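Putative cell invasion protein with MAC/Perforin domain (Bacteroides thetaiotaomicron VPI-5482, PDB 3KK7) belongs to the MACPF (membrane-attack complex/perforin) family and is a putative cell invasion protein, its precise role in this gut bacterium not being established. Local coordinates at residues Gly270-Ser281 against Ile313-Leu324; Ser154-Leu162 against Lys239-Ile247. All blocks are in the same frame, centred on the assembly; numbering follows the deposited sequence.

Contact 1. Residues Gly270-Ser281 against Ile313-Leu324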
loop_
_atom_site.group_PDB
_atom_site.type_symbol
_atom_site.label_atom_id
_atom_site.label_comp_id
_atom_site.label_asym_id
_atom_site.label_seq_id
_atom_site.Cartn_x
_atom_site.Cartn_y
_atom_site.Cartn_z
ATOM N N GLY A 270 -29.949 -17.424 21.622
ATOM C CA GLY A 270 -29.122 -16.583 22.493
ATOM C C GLY A 270 -29.576 -15.123 22.545
ATOM O O GLY A 270 -30.215 -14.639 21.610
ATOM N N ASN A 271 -29.269 -14.430 23.643
ATOM C CA ASN A 271 -29.624 -13.023 23.819
ATOM C C ASN A 271 -28.357 -12.214 23.852
ATOM O O ASN A 271 -27.386 -12.613 24.484
ATOM C CB ASN A 271 -30.387 -12.797 25.127
ATOM C CG ASN A 271 -31.905 -12.765 24.935
ATOM O OD1 ASN A 271 -32.533 -11.706 25.119
ATOM N ND2 ASN A 271 -32.501 -13.907 24.581
ATOM N N LEU A 272 -28.355 -11.081 23.166
ATOM C CA LEU A 272 -27.177 -10.217 23.122
ATOM C C LEU A 272 -27.556 -8.747 23.385
ATOM O O LEU A 272 -28.473 -8.196 22.763
ATOM C CB LEU A 272 -26.443 -10.370 21.778
ATOM C CG LEU A 272 -25.196 -9.499 21.581
ATOM C CD1 LEU A 272 -24.128 -9.927 22.558
ATOM C CD2 LEU A 272 -24.686 -9.550 20.150
ATOM N N SER A 273 -26.847 -8.112 24.303
ATOM C CA SER A 273 -27.097 -6.705 24.561
ATOM C C SER A 273 -25.854 -6.055 25.055
ATOM O O SER A 273 -25.017 -6.705 25.683
ATOM C CB SER A 273 -28.197 -6.517 25.595
ATOM O OG SER A 273 -27.808 -7.040 26.850
ATOM N N ILE A 274 -25.745 -4.764 24.761
ATOM C CA ILE A 274 -24.638 -3.934 25.242
ATOM C C ILE A 274 -25.240 -2.843 26.133
ATOM O O ILE A 274 -26.377 -2.422 25.904
ATOM C CB ILE A 274 -23.856 -3.340 24.074
ATOM C CG1 ILE A 274 -22.603 -2.641 24.550
ATOM C CG2 ILE A 274 -24.722 -2.375 23.287
ATOM C CD1 ILE A 274 -21.710 -2.210 23.373
ATOM N N GLY A 275 -24.482 -2.414 27.143
ATOM C CA GLY A 275 -24.943 -1.447 28.140
ATOM C C GLY A 275 -25.019 -2.117 29.500
ATOM O O GLY A 275 -25.210 -3.320 29.587
ATOM N N THR A 276 -24.835 -1.356 30.569
ATOM C CA THR A 276 -24.976 -1.890 31.917
ATOM C C THR A 276 -26.320 -1.433 32.489
ATOM O O THR A 276 -26.958 -0.522 31.956
ATOM C CB THR A 276 -23.851 -1.374 32.822
ATOM O OG1 THR A 276 -23.832 0.052 32.776
ATOM C CG2 THR A 276 -22.526 -1.863 32.362
ATOM N N LYS A 277 -26.762 -2.077 33.559
ATOM C CA LYS A 277 -27.846 -1.538 34.371
ATOM C C LYS A 277 -27.518 -1.875 35.800
ATOM O O LYS A 277 -26.525 -2.556 36.078
ATOM C CB LYS A 277 -29.216 -2.111 33.981
ATOM N N ARG A 278 -28.333 -1.354 36.699
ATOM C CA ARG A 278 -28.310 -1.728 38.112
ATOM C C ARG A 278 -26.897 -2.087 38.674
ATOM O O ARG A 278 -26.011 -1.234 38.691
ATOM C CB ARG A 278 -29.356 -2.846 38.357
ATOM N N GLU A 279 -26.700 -3.342 39.111
ATOM C CA GLU A 279 -25.481 -3.759 39.845
ATOM C C GLU A 279 -24.232 -3.495 39.031
ATOM O O GLU A 279 -23.265 -2.892 39.536
ATOM C CB GLU A 279 -25.556 -5.239 40.232
ATOM N N ASN A 280 -24.271 -3.882 37.757
ATOM C CA ASN A 280 -23.130 -3.625 36.870
ATOM C C ASN A 280 -22.757 -2.150 36.686
ATOM O O ASN A 280 -21.617 -1.852 36.298
ATOM C CB ASN A 280 -23.315 -4.286 35.496
ATOM C CG ASN A 280 -23.007 -5.771 35.521
ATOM O OD1 ASN A 280 -23.534 -6.502 36.343
ATOM N ND2 ASN A 280 -22.159 -6.213 34.626
ATOM N N SER A 281 -23.685 -1.229 36.948
ATOM C CA SER A 281 -23.396 0.184 36.725
ATOM C C SER A 281 -22.442 0.735 37.772
ATOM O O SER A 281 -21.563 1.527 37.455
ATOM C CB SER A 281 -24.678 1.006 36.605
ATOM O OG SER A 281 -25.240 0.790 35.306
ATOM N N ILE A 313 -22.815 4.514 28.901
ATOM C CA ILE A 313 -22.952 3.068 29.105
ATOM C C ILE A 313 -23.983 2.688 30.172
ATOM O O ILE A 313 -24.658 1.654 30.050
ATOM C CB ILE A 313 -21.570 2.427 29.429
ATOM C CG1 ILE A 313 -21.579 0.914 29.175
ATOM C CG2 ILE A 313 -21.134 2.760 30.849
ATOM C CD1 ILE A 313 -21.705 0.524 27.731
ATOM N N THR A 314 -24.122 3.525 31.195
ATOM C CA THR A 314 -25.061 3.261 32.272
ATOM C C THR A 314 -26.476 3.800 31.992
ATOM O O THR A 314 -27.400 3.494 32.728
ATOM C CB THR A 314 -24.595 3.930 33.552
ATOM O OG1 THR A 314 -24.732 5.350 33.418
ATOM C CG2 THR A 314 -23.146 3.597 33.841
ATOM N N ASN A 315 -26.639 4.618 30.957
ATOM C CA ASN A 315 -27.920 5.246 30.671
ATOM C C ASN A 315 -28.659 4.566 29.537
ATOM O O ASN A 315 -29.886 4.490 29.560
ATOM C CB ASN A 315 -27.721 6.721 30.323
ATOM C CG ASN A 315 -29.043 7.503 30.267
ATOM O OD1 ASN A 315 -29.853 7.494 31.227
ATOM N ND2 ASN A 315 -29.243 8.222 29.155
ATOM N N TYR A 316 -27.939 4.078 28.531
ATOM C CA TYR A 316 -28.623 3.534 27.381
ATOM C C TYR A 316 -28.088 2.183 26.963
ATOM O O TYR A 316 -26.891 2.011 26.722
ATOM C CB TYR A 316 -28.584 4.532 26.234
ATOM C CG TYR A 316 -29.445 4.124 25.066
ATOM C CD1 TYR A 316 -30.853 4.087 25.186
ATOM C CD2 TYR A 316 -28.873 3.770 23.844
ATOM C CE1 TYR A 316 -31.662 3.712 24.110
ATOM C CE2 TYR A 316 -29.664 3.374 22.773
ATOM C CZ TYR A 316 -31.060 3.351 22.911
ATOM O OH TYR A 316 -31.841 2.961 21.851
ATOM N N SER A 317 -29.006 1.226 26.877
ATOM C CA SER A 317 -28.708 -0.142 26.492
ATOM C C SER A 317 -29.400 -0.466 25.200
ATOM O O SER A 317 -30.526 -0.029 24.975
ATOM C CB SER A 317 -29.206 -1.111 27.560
ATOM O OG SER A 317 -28.460 -0.912 28.744
ATOM N N ILE A 318 -28.721 -1.259 24.379
ATOM C CA ILE A 318 -29.222 -1.691 23.103
ATOM C C ILE A 318 -29.316 -3.202 23.080
ATOM O O ILE A 318 -28.342 -3.877 23.403
ATOM C CB ILE A 318 -28.272 -1.305 21.996
ATOM C CG1 ILE A 318 -27.906 0.183 22.094
ATOM C CG2 ILE A 318 -28.898 -1.661 20.646
ATOM C CD1 ILE A 318 -26.846 0.630 21.050
ATOM N N ASP A 319 -30.479 -3.716 22.676
ATOM C CA ASP A 319 -30.729 -5.146 22.511
ATOM C C ASP A 319 -30.314 -5.540 21.096
ATOM O O ASP A 319 -30.920 -5.071 20.133
ATOM C CB ASP A 319 -32.232 -5.431 22.722
ATOM C CG ASP A 319 -32.600 -6.918 22.621
ATOM O OD1 ASP A 319 -31.776 -7.801 22.969
ATOM O OD2 ASP A 319 -33.748 -7.196 22.209
ATOM N N LEU A 320 -29.283 -6.378 20.962
ATOM C CA LEU A 320 -28.902 -6.875 19.650
ATOM C C LEU A 320 -29.492 -8.272 19.369
ATOM O O LEU A 320 -29.086 -8.940 18.406
ATOM C CB LEU A 320 -27.379 -6.873 19.483
ATOM C CG LEU A 320 -26.742 -5.475 19.519
ATOM C CD1 LEU A 320 -25.220 -5.566 19.662
ATOM C CD2 LEU A 320 -27.154 -4.670 18.306
ATOM N N THR A 321 -30.466 -8.710 20.169
ATOM C CA THR A 321 -30.967 -10.064 20.012
ATOM C C THR A 321 -31.527 -10.310 18.604
ATOM O O THR A 321 -31.120 -11.262 17.972
ATOM C CB THR A 321 -31.940 -10.473 21.136
ATOM O OG1 THR A 321 -31.254 -10.369 22.390
ATOM C CG2 THR A 321 -32.424 -11.914 20.949
ATOM N N PRO A 322 -32.399 -9.425 18.085
ATOM C CA PRO A 322 -32.893 -9.618 16.710
ATOM C C PRO A 322 -31.769 -9.697 15.694
ATOM O O PRO A 322 -31.812 -10.543 14.791
ATOM C CB PRO A 322 -33.754 -8.380 16.454
ATOM C CG PRO A 322 -34.175 -7.944 17.817
ATOM C CD PRO A 322 -32.974 -8.216 18.691
ATOM N N TRP A 323 -30.776 -8.821 15.829
ATOM C CA TRP A 323 -29.639 -8.854 14.920
ATOM C C TRP A 323 -28.864 -10.191 15.020
ATOM O O TRP A 323 -28.487 -10.783 14.001
ATOM C CB TRP A 323 -28.704 -7.671 15.163
ATOM C CG TRP A 323 -27.474 -7.785 14.407
ATOM C CD1 TRP A 323 -27.271 -7.442 13.097
ATOM C CD2 TRP A 323 -26.237 -8.304 14.882
ATOM N NE1 TRP A 323 -25.968 -7.710 12.738
ATOM C CE2 TRP A 323 -25.316 -8.235 13.822
ATOM C CE3 TRP A 323 -25.813 -8.793 16.108
ATOM C CZ2 TRP A 323 -24.006 -8.659 13.950
ATOM C CZ3 TRP A 323 -24.518 -9.208 16.237
ATOM C CH2 TRP A 323 -23.622 -9.137 15.163
ATOM N N LEU A 324 -28.642 -10.670 16.238
ATOM C CA LEU A 324 -27.901 -11.896 16.416
ATOM C C LEU A 324 -28.629 -13.020 15.702
ATOM O O LEU A 324 -28.020 -13.792 14.971
ATOM C CB LEU A 324 -27.733 -12.225 17.899
ATOM C CG LEU A 324 -26.931 -13.495 18.214
ATOM C CD1 LEU A 324 -25.485 -13.329 17.790
ATOM C CD2 LEU A 324 -27.025 -13.825 19.690
#
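Thr321 meets Leu272 where the strand 318-319 gives way to the helix 321-326. With OG1 beside its own backbone N (chi1 -59°), the hydroxyl accepts the Leu272 N-H, N to OG1 3.1 Å, and gives its proton to the syn side of the Asp319 carboxylate, OG1 to OD1 2.7 Å. A valine at Thr321 would probably leave the Leu272 N-H without its acceptor and Asp319 OD1 with little more than the weak bond from the Thr321 backbone N. One residue back, Leu320 N reaches Leu272 O at 2.7 Å. The antiparallel ladder goes on through Ile274 and Ile318, bonded in both directions, and Thr276 N closes on Ile313 O at 3.1 Å. Gly275 has a phi of 114°, which by itself favours glycine, and a CB there would also run into Ser317 OG.

The tight side is apolar: Leu272 CD2 sits at the Trp323 ring edge, 3.9 Å from CZ3, and Ile274 CG2 lies 3.9 Å from Ile318 CB. Ile274 and Trp323 pack against strands 220-230 and 288-298. The face with Ser273 and Asp319 is more open. This pairing is thus two-faced, hydrocarbon toward the large sheet and polar on the open side.

Contact 2. Residues Ser154-Leu162 against Lys239-Ile247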
loop_
_atom_site.group_PDB
_atom_site.type_symbol
_atom_site.label_atom_id
_atom_site.label_comp_id
_atom_site.label_asym_id
_atom_site.label_seq_id
_atom_site.Cartn_x
_atom_site.Cartn_y
_atom_site.Cartn_z
ATOM N N SER A 154 -6.235 14.508 28.714
ATOM C CA SER A 154 -5.790 13.233 28.166
ATOM C C SER A 154 -5.181 12.264 29.220
ATOM O O SER A 154 -5.218 11.053 29.033
ATOM C CB SER A 154 -4.795 13.462 27.009
ATOM O OG SER A 154 -3.512 13.810 27.508
ATOM N N GLU A 155 -4.621 12.788 30.305
ATOM C CA GLU A 155 -4.064 11.946 31.373
ATOM C C GLU A 155 -5.066 10.994 31.947
ATOM O O GLU A 155 -4.702 9.906 32.364
ATOM C CB GLU A 155 -3.573 12.796 32.526
ATOM C CG GLU A 155 -2.346 13.593 32.218
ATOM C CD GLU A 155 -1.152 13.098 32.980
ATOM O OE1 GLU A 155 -0.574 12.070 32.528
ATOM O OE2 GLU A 155 -0.808 13.741 34.024
ATOM N N LYS A 156 -6.314 11.426 32.015
ATOM C CA LYS A 156 -7.383 10.606 32.553
ATOM C C LYS A 156 -8.089 9.735 31.515
ATOM O O LYS A 156 -8.880 8.868 31.873
ATOM C CB LYS A 156 -8.426 11.498 33.241
ATOM C CG LYS A 156 -7.862 12.414 34.323
ATOM C CD LYS A 156 -8.934 13.036 35.203
ATOM C CE LYS A 156 -8.297 13.925 36.298
ATOM N NZ LYS A 156 -7.841 15.237 35.722
ATOM N N VAL A 157 -7.801 9.960 30.247
ATOM C CA VAL A 157 -8.485 9.283 29.169
ATOM C C VAL A 157 -7.985 7.856 28.963
ATOM O O VAL A 157 -6.779 7.604 28.987
ATOM C CB VAL A 157 -8.323 10.094 27.846
ATOM C CG1 VAL A 157 -8.687 9.279 26.625
ATOM C CG2 VAL A 157 -9.153 11.372 27.930
ATOM N N VAL A 158 -8.918 6.922 28.797
ATOM C CA VAL A 158 -8.593 5.582 28.318
ATOM C C VAL A 158 -9.644 5.143 27.299
ATOM O O VAL A 158 -10.818 5.518 27.406
ATOM C CB VAL A 158 -8.408 4.559 29.460
ATOM C CG1 VAL A 158 -9.658 4.402 30.282
ATOM C CG2 VAL A 158 -7.967 3.228 28.922
ATOM N N HIS A 159 -9.203 4.379 26.296
ATOM C CA HIS A 159 -10.074 3.899 25.215
ATOM C C HIS A 159 -10.313 2.405 25.280
ATOM O O HIS A 159 -9.514 1.664 25.838
ATOM C CB HIS A 159 -9.478 4.236 23.868
ATOM C CG HIS A 159 -9.004 5.643 23.778
ATOM N ND1 HIS A 159 -9.841 6.682 23.449
ATOM C CD2 HIS A 159 -7.787 6.190 24.005
ATOM C CE1 HIS A 159 -9.157 7.814 23.486
ATOM N NE2 HIS A 159 -7.910 7.543 23.818
ATOM N N GLY A 160 -11.425 1.979 24.691
ATOM C CA GLY A 160 -11.843 0.568 24.709
ATOM C C GLY A 160 -12.420 0.152 23.368
ATOM O O GLY A 160 -12.973 0.974 22.661
ATOM N N GLU A 161 -12.246 -1.120 23.016
ATOM C CA GLU A 161 -12.887 -1.706 21.835
ATOM C C GLU A 161 -13.391 -3.091 22.183
ATOM O O GLU A 161 -12.730 -3.830 22.921
ATOM C CB GLU A 161 -11.936 -1.773 20.649
ATOM C CG GLU A 161 -12.607 -2.248 19.358
ATOM C CD GLU A 161 -11.653 -2.425 18.201
ATOM O OE1 GLU A 161 -10.478 -2.060 18.317
ATOM O OE2 GLU A 161 -12.083 -2.936 17.164
ATOM N N LEU A 162 -14.578 -3.429 21.696
ATOM C CA LEU A 162 -15.137 -4.770 21.894
ATOM C C LEU A 162 -15.455 -5.335 20.530
ATOM O O LEU A 162 -15.839 -4.580 19.629
ATOM C CB LEU A 162 -16.402 -4.732 22.780
ATOM C CG LEU A 162 -17.229 -5.993 23.085
ATOM C CD1 LEU A 162 -16.406 -7.058 23.801
ATOM C CD2 LEU A 162 -18.498 -5.678 23.928
ATOM N N LYS A 239 -5.496 2.387 34.187
ATOM C CA LYS A 239 -6.660 2.794 33.411
ATOM C C LYS A 239 -7.098 1.650 32.510
ATOM O O LYS A 239 -8.280 1.400 32.367
ATOM C CB LYS A 239 -6.384 4.046 32.580
ATOM C CG LYS A 239 -6.049 5.310 33.380
ATOM C CD LYS A 239 -5.987 6.585 32.488
ATOM C CE LYS A 239 -4.836 6.589 31.433
ATOM N NZ LYS A 239 -4.713 7.870 30.612
ATOM N N GLU A 240 -6.134 0.939 31.933
ATOM C CA GLU A 240 -6.439 -0.205 31.052
ATOM C C GLU A 240 -7.136 -1.343 31.817
ATOM O O GLU A 240 -8.092 -1.911 31.301
ATOM C CB GLU A 240 -5.195 -0.662 30.275
ATOM C CG GLU A 240 -4.845 0.354 29.146
ATOM C CD GLU A 240 -3.526 0.102 28.448
ATOM O OE1 GLU A 240 -3.019 -1.009 28.556
ATOM O OE2 GLU A 240 -2.985 1.015 27.792
ATOM N N LYS A 241 -6.705 -1.622 33.058
ATOM C CA LYS A 241 -7.361 -2.623 33.889
ATOM C C LYS A 241 -8.771 -2.126 34.240
ATOM O O LYS A 241 -9.723 -2.912 34.224
ATOM C CB LYS A 241 -6.536 -2.965 35.145
ATOM C CG LYS A 241 -7.004 -4.218 35.922
ATOM N N ASP A 242 -8.925 -0.831 34.505
ATOM C CA ASP A 242 -10.263 -0.299 34.744
ATOM C C ASP A 242 -11.160 -0.481 33.514
ATOM O O ASP A 242 -12.307 -0.887 33.611
ATOM C CB ASP A 242 -10.223 1.173 35.160
ATOM C CG ASP A 242 -9.631 1.384 36.566
ATOM O OD1 ASP A 242 -9.444 0.396 37.304
ATOM O OD2 ASP A 242 -9.358 2.545 36.943
HETATM N N MSE A 243 -10.627 -0.218 32.338
HETATM C CA MSE A 243 -11.424 -0.349 31.112
HETATM C C MSE A 243 -11.711 -1.836 30.820
HETATM O O MSE A 243 -12.857 -2.202 30.498
HETATM C CB MSE A 243 -10.713 0.357 29.951
HETATM C CG MSE A 243 -11.395 0.205 28.588
HETATM SE SE MSE A 243 -13.103 1.097 28.441
HETATM C CE MSE A 243 -12.465 2.956 28.484
ATOM N N ASP A 244 -10.677 -2.677 30.953
ATOM C CA ASP A 244 -10.835 -4.128 30.867
ATOM C C ASP A 244 -12.045 -4.609 31.706
ATOM O O ASP A 244 -12.835 -5.431 31.249
ATOM C CB ASP A 244 -9.565 -4.852 31.374
ATOM C CG ASP A 244 -8.391 -4.791 30.409
ATOM O OD1 ASP A 244 -8.507 -4.330 29.248
ATOM O OD2 ASP A 244 -7.312 -5.217 30.827
ATOM N N VAL A 245 -12.184 -4.090 32.922
ATOM C CA VAL A 245 -13.270 -4.499 33.828
ATOM C C VAL A 245 -14.580 -3.927 33.345
ATOM O O VAL A 245 -15.612 -4.614 33.385
ATOM C CB VAL A 245 -13.032 -3.998 35.274
ATOM C CG1 VAL A 245 -14.208 -4.356 36.200
ATOM C CG2 VAL A 245 -11.709 -4.557 35.834
ATOM N N ALA A 246 -14.544 -2.679 32.871
ATOM C CA ALA A 246 -15.764 -2.012 32.453
ATOM C C ALA A 246 -16.340 -2.670 31.208
ATOM O O ALA A 246 -17.518 -3.038 31.169
ATOM C CB ALA A 246 -15.524 -0.561 32.214
ATOM N N ILE A 247 -15.508 -2.828 30.187
ATOM C CA ILE A 247 -15.950 -3.497 28.962
ATOM C C ILE A 247 -16.626 -4.807 29.306
ATOM O O ILE A 247 -17.728 -5.079 28.867
ATOM C CB ILE A 247 -14.793 -3.805 27.996
ATOM C CG1 ILE A 247 -14.300 -2.504 27.340
ATOM C CG2 ILE A 247 -15.271 -4.820 26.915
ATOM C CD1 ILE A 247 -13.021 -2.676 26.462
#
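Bent at chi3 (-65°) and extended at the bonds before and after it, the Lys239 side chain brings its ammonium group against the turn that leads into strand 157-173. NZ bonds two backbone oxygens, Glu155 O at 2.7 Å and Val157 O at 2.6 Å; the first is approached from above its carbonyl plane, 63° out of it, the second less steeply. The lysine thus ties the N-terminal part of the helix segment to the start of the strand, while its CB packs 3.8 Å from Val158 CB. Met243, modelled as selenomethionine, folds at chi2 and chi3 and runs antiparallel alongside Val158, so that CE comes to 3.6 Å from Val158 CG1. Its selenium lies 4.0 Å from Gly160 CA, where any CB would collide with it. A turn further on, Ile247 CG2 meets Leu162 CD1 at 4.0 Å, and Ile247 CD1 rests near the Glu161 backbone.

The helix segment 239-247 crosses the strand at -39°, their axes 8.3 Å apart, and lies over the large antiparallel sheet: Met243 also touches Phe226 and Leu291, and Ile247 touches Ala105. On the far side of the strand Glu161 points away from the helix, to a salt bridge with Arg139 of helix 133-146.

Both contacts lie within the MACPF region, their centres 19 Å apart and their nearest atoms about 5 Å. They come in series: contact 2 is closed by helix 236-249, whose chain runs on into strand 251-254, the neighbour of strand 271-274 in contact 1. Ser250 marks the join, bonded to Ala246 O through its hydroxyl and to Gly275 through its backbone. Phe226 and Leu291, on strands 220-230 and 288-298 of the large sheet, have partners in both contacts. Helix 236-249 and strand 271-274 lie between those two strands; in pore-forming MACPF relatives the equivalent stretch refolds into a membrane-inserting hairpin. If this protein behaves alike, each contact would hold one part of it, 239-247 or 270-281, against the domain in its soluble form.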